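Long-range contacts in N-acetylmuramoyl-L-alanine amidase AmiD (Escherichia coli, PDB 3D2Y), which hydrolyses the amide link between N-acetylmuramoyl groups and L-amino acids in cell-wall glycopeptides, using one zinc ion per subunit: residues Ile154-Lys159 and Arg224-Ala229; Trp179-Arg184 and Leu255-Gln260. All coordinates share one frame; numbering follows the deposited sequence. Where two conformers were deposited one is given.

Overall arrangement
Contact 1 ties the loop 154-159, at the edge of the zinc site, to helix 220-234. Contact 2 joins the start of helix 182-189 and the turn before it to the end of helix 245-258. The two do not touch: their centres are 21 Å apart and their nearest atoms about 10 Å. Contact 1 holds K159, the transition state stabiliser, whose side chain is about 3 Å from those of the zinc ligands H151 and D161. Contact 2 is on the surface, away from the annotated sites. The four segments alternate along the chain. Contact 1 joins helix 220-234 to the loop by the active site; contact 2 joins two of the later helices.

Contact 1: residues Ile154-Lys159 and Arg224-Ala229; sequences IAPQRK and RRVIMA
P156 presses its ring against helix 220-234. P156 CB meets the methyl CB of A229 at 3.8 Å. P156 CG lies 4.2 Å from V226 CG2, and both side chains are turned in the same direction. V226 has CG1 anti to the backbone N (chi1 175°), which brings CG2 to the loop. There V226 CG2 also meets the amide NE2 of Q157 at 3.6 Å. The Q157 side chain starts out away from the helix, but a bend at chi2 (-58°) brings its amide back over it. Q157 OE1 rests 3.7 Å from CB of R225, while NE2 is hydrogen-bonded to the carbonyl of E222, one turn earlier on the helix. The Q157 and R225 chains run antiparallel past one another, their flat groups 50° apart. R225 bends at chi2 and chi3 to bring its guanidinium against the loop backbone, one face towards Q157 and R158. In the conformer given, R225 NH2 is 2.6 Å from K159 O in a bent hydrogen bond, and also pairs with D160. Both pairings are doubtful: a second conformer was deposited, and this one crowds P156 O, only 2.6 Å from R225 NH2 at a poor angle. A155 O accepts from the backbone N of both R158 and K159 and closes the loop turn. K159, the transition state stabiliser, lies beside the zinc ligands H151 and D161. Its NZ bonds to the bound peptide, as does R158, which also reaches I87 O. The contact therefore joins the active-site loop to helix 220-234. The loop follows strand 148-150, an outermost strand of the mixed sheet, and the short helix 151-154. It packs on one side of helix 220-234, whose I227 faces helix 200-210.

Contact 2: residues Trp179-Arg184 and Leu255-Gln260; sequences WPDAQR and LEKYGQ
W179 and Y258 meet at the better packed end of this contact. The backbone N of W179 gives a hydrogen bond to the Y258 hydroxyl OH, at 3.1 Å and nearly straight (166°). W179 O lies at the edge of the same tyrosine ring, near its plane. The indole of W179 packs on W168, Q169 and A172 of helix 168-173, and P180 beside it rests on I250, A253 and L254 of helix 245-258.

K257 leads from this end to the solvent side. With CG anti to the backbone N (chi1 -169°), the extended chain carries NZ across to W179 O and D181. K257 NZ bonds to W179 O at 3.2 Å, coming in nearly end-on to the carbonyl. K257 NZ also makes a salt bridge to D181 OD1 at 3.0 Å, where the two side chains cross at about a right angle. Further out, R184 grips E256 side-on with two nitrogens. R184 NE meets E256 OE2 at 2.8 Å and R184 NH2 meets E256 OE1 at 3.1 Å, with guanidinium and carboxylate nearly coplanar (19° apart). Y188 OH is a second partner of E256 OE1, and R184 makes a cation-pi contact with F187. A methionine in place of R184 would probably leave E256 without its charged mate and its carboxylate freer to turn. This outer part is polar, with D181, E256 and K257 exposed.

The helix ends at Y258; G259 follows with a positive phi. Salt bridges join the start of one helix to the last turn of another, in a C-terminal helical domain probably of the peptidoglycan-binding type.

Contact 1: residues Ile154-Lys159 and Arg224-Ala229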
loop_
_atom_site.group_PDB
_atom_site.type_symbol
_atom_site.label_atom_id
_atom_site.label_comp_id
_atom_site.label_asym_id
_atom_site.label_seq_id
_atom_site.Cartn_x
_atom_site.Cartn_y
_atom_site.Cartn_z
ATOM N N ILE A 154 6.217 2.231 0.974
ATOM C CA ILE A 154 6.721 2.151 2.357
ATOM C C ILE A 154 8.194 1.771 2.392
ATOM O O ILE A 154 8.848 1.912 3.431
ATOM C CB ILE A 154 5.890 1.214 3.260
ATOM C CG1 ILE A 154 6.069 -0.262 2.869
ATOM C CG2 ILE A 154 4.457 1.668 3.291
ATOM C CD1 ILE A 154 5.126 -1.187 3.681
ATOM N N ALA A 155 8.701 1.288 1.256
ATOM C CA ALA A 155 10.138 1.003 1.063
ATOM C C ALA A 155 10.625 1.417 -0.339
ATOM O O ALA A 155 11.017 0.529 -1.144
ATOM C CB ALA A 155 10.394 -0.514 1.223
ATOM N N PRO A 156 10.553 2.709 -0.665
ATOM C CA PRO A 156 10.786 3.168 -2.054
ATOM C C PRO A 156 12.164 2.872 -2.615
ATOM O O PRO A 156 12.296 2.731 -3.839
ATOM C CB PRO A 156 10.506 4.682 -2.004
ATOM C CG PRO A 156 10.524 5.014 -0.567
ATOM C CD PRO A 156 10.134 3.824 0.204
ATOM N N GLN A 157 13.170 2.740 -1.750
ATOM C CA GLN A 157 14.531 2.450 -2.248
ATOM C C GLN A 157 14.688 0.971 -2.587
ATOM O O GLN A 157 15.676 0.610 -3.239
ATOM C CB GLN A 157 15.616 2.785 -1.215
ATOM C CG GLN A 157 15.630 4.239 -0.710
ATOM C CD GLN A 157 15.809 5.239 -1.839
ATOM O OE1 GLN A 157 16.544 4.984 -2.789
ATOM N NE2 GLN A 157 15.147 6.389 -1.731
ATOM N N ARG A 158 13.785 0.118 -2.087
ATOM C CA ARG A 158 13.991 -1.337 -2.167
ATOM C C ARG A 158 13.035 -2.040 -3.095
ATOM O O ARG A 158 13.351 -3.132 -3.592
ATOM C CB ARG A 158 13.870 -2.003 -0.783
ATOM C CG ARG A 158 14.953 -1.549 0.229
ATOM C CD ARG A 158 14.947 -2.405 1.516
ATOM N NE ARG A 158 13.647 -2.427 2.211
ATOM C CZ ARG A 158 12.807 -3.465 2.156
ATOM N NH1 ARG A 158 13.152 -4.544 1.484
ATOM N NH2 ARG A 158 11.634 -3.447 2.799
ATOM N N LYS A 159 11.829 -1.478 -3.241
ATOM C CA LYS A 159 10.714 -2.197 -3.911
ATOM C C LYS A 159 9.957 -1.319 -4.906
ATOM O O LYS A 159 9.867 -0.098 -4.734
ATOM C CB LYS A 159 9.724 -2.730 -2.872
ATOM C CG LYS A 159 10.321 -3.671 -1.858
ATOM C CD LYS A 159 10.682 -5.029 -2.457
ATOM C CE LYS A 159 11.474 -5.830 -1.457
ATOM N NZ LYS A 159 11.492 -7.274 -1.950
ATOM N N ARG A 224 15.087 10.251 -6.742
ATOM C CA ARG A 224 14.330 9.695 -7.883
ATOM C C ARG A 224 13.464 8.478 -7.500
ATOM O O ARG A 224 12.316 8.398 -7.908
ATOM C CB ARG A 224 15.248 9.343 -9.068
ATOM C CG ARG A 224 15.666 10.524 -9.918
ATOM C CD ARG A 224 16.202 10.090 -11.297
ATOM N NE ARG A 224 17.410 9.272 -11.206
ATOM C CZ ARG A 224 18.648 9.749 -11.055
ATOM N NH1 ARG A 224 18.882 11.054 -10.960
ATOM N NH2 ARG A 224 19.667 8.900 -10.993
ATOM N N ARG A 225 14.002 7.547 -6.719
ATOM C CA ARG A 225 13.233 6.389 -6.309
ATOM C C ARG A 225 12.005 6.810 -5.494
ATOM O O ARG A 225 10.926 6.240 -5.664
ATOM C CB ARG A 225 14.119 5.378 -5.557
ATOM C CG ARG A 225 15.105 4.600 -6.455
ATOM C CD ARG A 225 14.760 3.102 -6.661
ATOM N NE ARG A 225 13.360 2.757 -6.351
ATOM C CZ ARG A 225 12.840 1.528 -6.245
ATOM N NH1 ARG A 225 13.579 0.432 -6.413
ATOM N NH2 ARG A 225 11.550 1.413 -5.933
ATOM N N VAL A 226 12.143 7.823 -4.639
ATOM C CA VAL A 226 10.975 8.260 -3.843
ATOM C C VAL A 226 9.894 8.812 -4.791
ATOM O O VAL A 226 8.720 8.467 -4.679
ATOM C CB VAL A 226 11.356 9.269 -2.763
ATOM C CG1 VAL A 226 10.115 9.791 -2.046
ATOM C CG2 VAL A 226 12.288 8.620 -1.750
ATOM N N ILE A 227 10.308 9.638 -5.752
ATOM C CA ILE A 227 9.351 10.358 -6.580
ATOM C C ILE A 227 8.720 9.340 -7.516
ATOM O O ILE A 227 7.509 9.352 -7.757
ATOM C CB ILE A 227 10.030 11.514 -7.349
ATOM C CG1 ILE A 227 10.369 12.685 -6.385
ATOM C CG2 ILE A 227 9.085 12.037 -8.406
ATOM C CD1 ILE A 227 11.453 13.726 -6.877
ATOM N N MET A 228 9.550 8.427 -7.993
ATOM C CA MET A 228 9.106 7.327 -8.838
ATOM C C MET A 228 8.036 6.458 -8.138
ATOM O O MET A 228 6.995 6.141 -8.736
ATOM C CB MET A 228 10.319 6.496 -9.244
ATOM C CG MET A 228 10.057 5.363 -10.209
ATOM S SD MET A 228 11.556 4.367 -10.520
ATOM C CE MET A 228 12.913 5.540 -10.356
ATOM N N ALA A 229 8.303 6.062 -6.887
ATOM C CA ALA A 229 7.339 5.299 -6.087
ATOM C C ALA A 229 5.949 6.011 -6.028
ATOM O O ALA A 229 4.895 5.378 -6.209
ATOM C CB ALA A 229 7.895 5.051 -4.686
#

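Contact 2: residues Trp179-Arg184 and Leu255-Gln260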
loop_
_atom_site.group_PDB
_atom_site.type_symbol
_atom_site.label_atom_id
_atom_site.label_comp_id
_atom_site.label_asym_id
_atom_site.label_seq_id
_atom_site.Cartn_x
_atom_site.Cartn_y
_atom_site.Cartn_z
ATOM N N TRP A 179 -7.342 8.882 -3.456
ATOM C CA TRP A 179 -7.172 9.460 -4.808
ATOM C C TRP A 179 -7.553 10.926 -4.713
ATOM O O TRP A 179 -8.524 11.237 -4.023
ATOM C CB TRP A 179 -8.028 8.720 -5.835
ATOM C CG TRP A 179 -7.573 8.931 -7.243
ATOM C CD1 TRP A 179 -8.116 9.807 -8.165
ATOM C CD2 TRP A 179 -6.460 8.297 -7.896
ATOM N NE1 TRP A 179 -7.418 9.724 -9.361
ATOM C CE2 TRP A 179 -6.388 8.827 -9.211
ATOM C CE3 TRP A 179 -5.509 7.338 -7.496
ATOM C CZ2 TRP A 179 -5.415 8.403 -10.148
ATOM C CZ3 TRP A 179 -4.530 6.948 -8.415
ATOM C CH2 TRP A 179 -4.491 7.483 -9.720
ATOM N N PRO A 180 -6.787 11.818 -5.391
ATOM C CA PRO A 180 -7.033 13.254 -5.366
ATOM C C PRO A 180 -8.292 13.649 -6.164
ATOM O O PRO A 180 -8.649 12.977 -7.152
ATOM C CB PRO A 180 -5.767 13.829 -6.011
ATOM C CG PRO A 180 -5.303 12.779 -6.920
ATOM C CD PRO A 180 -5.630 11.484 -6.247
ATOM N N ASP A 181 -8.969 14.710 -5.718
ATOM C CA ASP A 181 -10.087 15.248 -6.488
ATOM C C ASP A 181 -9.524 15.982 -7.697
ATOM O O ASP A 181 -8.680 16.880 -7.553
ATOM C CB ASP A 181 -10.958 16.169 -5.626
ATOM C CG ASP A 181 -11.673 15.419 -4.493
ATOM O OD1 ASP A 181 -11.780 14.166 -4.542
ATOM O OD2 ASP A 181 -12.128 16.093 -3.535
ATOM N N ALA A 182 -9.987 15.584 -8.883
ATOM C CA ALA A 182 -9.469 16.070 -10.169
ATOM C C ALA A 182 -9.502 17.593 -10.314
ATOM O O ALA A 182 -8.554 18.186 -10.831
ATOM C CB ALA A 182 -10.211 15.412 -11.309
ATOM N N GLN A 183 -10.576 18.220 -9.838
ATOM C CA GLN A 183 -10.678 19.689 -9.867
ATOM C C GLN A 183 -9.616 20.344 -8.968
ATOM O O GLN A 183 -9.092 21.413 -9.287
ATOM C CB GLN A 183 -12.086 20.163 -9.464
ATOM C CG GLN A 183 -13.203 19.648 -10.362
ATOM C CD GLN A 183 -13.320 20.418 -11.671
ATOM O OE1 GLN A 183 -13.781 21.564 -11.692
ATOM N NE2 GLN A 183 -12.921 19.784 -12.773
ATOM N N ARG A 184 -9.281 19.692 -7.856
ATOM C CA ARG A 184 -8.233 20.219 -6.990
ATOM C C ARG A 184 -6.811 20.018 -7.576
ATOM O O ARG A 184 -5.942 20.862 -7.378
ATOM C CB ARG A 184 -8.368 19.666 -5.570
ATOM C CG ARG A 184 -9.739 19.886 -4.952
ATOM C CD ARG A 184 -10.108 21.370 -4.855
ATOM N NE ARG A 184 -9.241 22.134 -3.961
ATOM C CZ ARG A 184 -9.102 23.460 -4.004
ATOM N NH1 ARG A 184 -9.741 24.171 -4.919
ATOM N NH2 ARG A 184 -8.303 24.079 -3.148
ATOM N N LEU A 255 -2.584 15.871 0.052
ATOM C CA LEU A 255 -2.390 16.453 1.358
ATOM C C LEU A 255 -3.603 17.275 1.851
ATOM O O LEU A 255 -4.011 17.198 3.013
ATOM C CB LEU A 255 -1.090 17.274 1.398
ATOM C CG LEU A 255 0.183 16.429 1.498
ATOM C CD1 LEU A 255 1.417 17.277 1.095
ATOM C CD2 LEU A 255 0.339 15.770 2.893
ATOM N N GLU A 256 -4.175 18.050 0.961
ATOM C CA GLU A 256 -5.400 18.762 1.257
ATOM C C GLU A 256 -6.570 17.854 1.693
ATOM O O GLU A 256 -7.277 18.123 2.675
ATOM C CB GLU A 256 -5.764 19.596 0.021
ATOM C CG GLU A 256 -7.067 20.314 0.154
ATOM C CD GLU A 256 -7.350 21.151 -1.048
ATOM O OE1 GLU A 256 -7.011 22.328 -1.009
ATOM O OE2 GLU A 256 -7.870 20.615 -2.058
ATOM N N LYS A 257 -6.777 16.769 0.957
ATOM C CA LYS A 257 -7.888 15.862 1.217
ATOM C C LYS A 257 -7.700 14.895 2.403
ATOM O O LYS A 257 -8.650 14.649 3.163
ATOM C CB LYS A 257 -8.225 15.112 -0.072
ATOM C CG LYS A 257 -9.538 14.307 -0.042
ATOM C CD LYS A 257 -9.810 13.670 -1.400
ATOM C CE LYS A 257 -11.026 12.739 -1.328
ATOM N NZ LYS A 257 -11.257 11.945 -2.591
ATOM N N TYR A 258 -6.488 14.378 2.587
ATOM C CA TYR A 258 -6.246 13.307 3.570
ATOM C C TYR A 258 -5.329 13.709 4.725
ATOM O O TYR A 258 -5.197 12.977 5.722
ATOM C CB TYR A 258 -5.655 12.092 2.871
ATOM C CG TYR A 258 -6.552 11.537 1.810
ATOM C CD1 TYR A 258 -7.651 10.741 2.150
ATOM C CD2 TYR A 258 -6.311 11.806 0.456
ATOM C CE1 TYR A 258 -8.522 10.230 1.164
ATOM C CE2 TYR A 258 -7.140 11.308 -0.523
ATOM C CZ TYR A 258 -8.257 10.523 -0.168
ATOM O OH TYR A 258 -9.063 9.979 -1.136
ATOM N N GLY A 259 -4.657 14.858 4.585
ATOM C CA GLY A 259 -3.760 15.313 5.620
ATOM C C GLY A 259 -2.540 14.426 5.801
ATOM O O GLY A 259 -2.146 13.672 4.884
ATOM N N GLN A 260 -1.955 14.524 6.997
ATOM C CA GLN A 260 -0.642 13.934 7.293
ATOM C C GLN A 260 -0.619 13.077 8.569
ATOM O O GLN A 260 0.376 12.397 8.851
ATOM C CB GLN A 260 0.432 15.046 7.353
ATOM C CG GLN A 260 0.185 16.068 8.403
ATOM C CD GLN A 260 1.123 17.243 8.274
ATOM O OE1 GLN A 260 2.336 17.109 8.441
ATOM N NE2 GLN A 260 0.571 18.394 7.958
#